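Local coordinates for SCO1/SenC family lipoprotein (Bacillus anthracis, PDB 4HDE) that probably takes part in copper delivery and cytochrome c oxidase assembly, as a lipoprotein of the SCO1/SenC family with a thioredoxin-like fold, at residues D117-L122 with G144-K149. Sequence-based numbering, arbitrary orientation.
Sequences DNFQSL and GKVMKK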
loop_
_atom_site.group_PDB
_atom_site.type_symbol
_atom_site.label_atom_id
_atom_site.label_comp_id
_atom_site.label_asym_id
_atom_site.label_seq_id
_atom_site.Cartn_x
_atom_site.Cartn_y
_atom_site.Cartn_z
ATOM N N ASP A 117 6.294 -12.551 4.733
ATOM C CA ASP A 117 6.125 -12.748 6.165
ATOM C C ASP A 117 4.996 -11.927 6.761
ATOM O O ASP A 117 4.394 -12.327 7.762
ATOM C CB ASP A 117 7.435 -12.450 6.900
ATOM C CG ASP A 117 8.449 -13.565 6.748
ATOM O OD1 ASP A 117 8.086 -14.615 6.181
ATOM O OD2 ASP A 117 9.599 -13.399 7.207
ATOM N N ASN A 118 4.706 -10.790 6.148
ATOM C CA ASN A 118 3.705 -9.873 6.692
ATOM C C ASN A 118 2.387 -9.864 5.938
ATOM O O ASN A 118 1.329 -9.650 6.528
ATOM C CB ASN A 118 4.279 -8.469 6.759
ATOM C CG ASN A 118 5.474 -8.390 7.669
ATOM O OD1 ASN A 118 5.333 -8.372 8.890
ATOM N ND2 ASN A 118 6.667 -8.385 7.084
ATOM N N PHE A 119 2.447 -10.092 4.633
ATOM C CA PHE A 119 1.254 -10.004 3.806
ATOM C C PHE A 119 0.929 -11.294 3.057
ATOM O O PHE A 119 0.026 -11.302 2.219
ATOM C CB PHE A 119 1.363 -8.822 2.845
ATOM C CG PHE A 119 1.365 -7.490 3.540
ATOM C CD1 PHE A 119 0.171 -6.826 3.798
ATOM C CD2 PHE A 119 2.551 -6.907 3.955
ATOM C CE1 PHE A 119 0.163 -5.613 4.449
ATOM C CE2 PHE A 119 2.553 -5.698 4.609
ATOM C CZ PHE A 119 1.354 -5.041 4.850
ATOM N N GLN A 120 1.639 -12.375 3.377
ATOM C CA GLN A 120 1.389 -13.682 2.776
ATOM C C GLN A 120 1.301 -13.598 1.262
ATOM O O GLN A 120 0.459 -14.247 0.640
ATOM C CB GLN A 120 0.110 -14.292 3.349
ATOM C CG GLN A 120 0.082 -14.265 4.859
ATOM C CD GLN A 120 -1.008 -15.128 5.441
ATOM O OE1 GLN A 120 -1.692 -15.856 4.723
ATOM N NE2 GLN A 120 -1.174 -15.058 6.758
ATOM N N SER A 121 2.195 -12.815 0.675
ATOM C CA SER A 121 2.180 -12.559 -0.756
ATOM C C SER A 121 3.562 -12.790 -1.371
ATOM O O SER A 121 4.560 -12.253 -0.883
ATOM C CB SER A 121 1.725 -11.121 -1.009
ATOM O OG SER A 121 1.555 -10.863 -2.389
ATOM N N LEU A 122 3.607 -13.575 -2.439
ATOM C CA LEU A 122 4.854 -13.877 -3.128
ATOM C C LEU A 122 5.309 -12.703 -3.982
ATOM O O LEU A 122 4.510 -12.091 -4.687
ATOM C CB LEU A 122 4.683 -15.107 -4.022
ATOM C CG LEU A 122 5.887 -15.475 -4.892
ATOM C CD1 LEU A 122 7.027 -16.003 -4.038
ATOM C CD2 LEU A 122 5.501 -16.495 -5.954
ATOM N N GLY A 144 -1.668 -1.613 14.483
ATOM C CA GLY A 144 -0.641 -2.087 13.576
ATOM C C GLY A 144 -0.819 -3.504 13.071
ATOM O O GLY A 144 0.168 -4.121 12.659
ATOM N N LYS A 145 -2.052 -4.015 13.088
ATOM C CA LYS A 145 -2.343 -5.358 12.589
ATOM C C LYS A 145 -3.119 -5.281 11.284
ATOM O O LYS A 145 -3.984 -4.421 11.112
ATOM C CB LYS A 145 -3.164 -6.139 13.621
ATOM C CG LYS A 145 -2.540 -6.212 15.015
ATOM C CD LYS A 145 -1.202 -6.930 15.001
ATOM C CE LYS A 145 -0.587 -6.976 16.397
ATOM N NZ LYS A 145 0.830 -7.439 16.369
ATOM N N VAL A 146 -2.828 -6.190 10.359
ATOM C CA VAL A 146 -3.630 -6.261 9.147
ATOM C C VAL A 146 -4.984 -6.853 9.496
ATOM O O VAL A 146 -5.060 -7.922 10.112
ATOM C CB VAL A 146 -2.968 -7.117 8.069
ATOM C CG1 VAL A 146 -3.676 -6.912 6.753
ATOM C CG2 VAL A 146 -1.492 -6.772 7.943
HETATM N N MSE A 147 -6.043 -6.155 9.108
HETATM C CA MSE A 147 -7.380 -6.569 9.482
HETATM C C MSE A 147 -8.229 -7.065 8.314
HETATM O O MSE A 147 -9.062 -7.941 8.505
HETATM C CB MSE A 147 -8.093 -5.455 10.259
HETATM C CG MSE A 147 -7.368 -5.079 11.560
HETATM SE SE MSE A 147 -7.081 -6.565 12.810
HETATM C CE MSE A 147 -8.577 -6.216 14.005
ATOM N N LYS A 148 -8.020 -6.514 7.118
ATOM C CA LYS A 148 -8.840 -6.884 5.961
ATOM C C LYS A 148 -8.025 -6.860 4.682
ATOM O O LYS A 148 -7.056 -6.107 4.570
ATOM C CB LYS A 148 -10.020 -5.912 5.814
ATOM C CG LYS A 148 -11.034 -5.950 6.951
ATOM C CD LYS A 148 -11.796 -7.255 6.897
ATOM C CE LYS A 148 -13.173 -7.144 7.505
ATOM N NZ LYS A 148 -14.020 -8.279 7.045
ATOM N N LYS A 149 -8.435 -7.684 3.723
ATOM C CA LYS A 149 -7.846 -7.756 2.395
ATOM C C LYS A 149 -8.960 -7.604 1.356
ATOM O O LYS A 149 -10.036 -8.199 1.506
ATOM C CB LYS A 149 -7.151 -9.116 2.215
ATOM C CG LYS A 149 -6.439 -9.318 0.877
ATOM C CD LYS A 149 -5.873 -10.726 0.737
ATOM C CE LYS A 149 -6.892 -11.657 0.095
ATOM N NZ LYS A 149 -6.331 -13.011 -0.174
#
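F119 meets V146 through a single apolar touch, CE1 of the ring lying 4.0 Å from the methyl CG2. This small, buried contact joins the C-terminal end of helix 108-119 to strand 146-151, an outermost strand of the mixed five-stranded sheet in this thioredoxin-like fold. The methyl approaches the ring obliquely, and the two side chains cross at about a right angle. On the valine, chi1 of -168° puts CG1 opposite the backbone N, which leaves CG2 as the branch facing the helix end. The same methyl also lies 4.3 Å from the carbonyl O of N118, a looser approach. Across the contact the backbones stay well apart, with 8.1 Å between the CA atoms of F119 and V146, and the gap is filled from both sides, by the phenylalanine ring and the valine methyl. The ring also packs edge-to-face with Y138 on the adjacent strand 136-140 and with F39 on 35-40 beyond it, while V146 also rests on Y138, I140 and L12. The N-terminal segment runs alongside: W10 makes a backbone hydrogen bond with V146, and N118, itself buried, accepts a hydrogen bond at OD1 from the backbone N of E13. Just past the ring, Q120 leaves helical geometry with a positive phi of 49°, and the turned chain is tied back to the helix where S121 O is hydrogen-bonded to S115 OG.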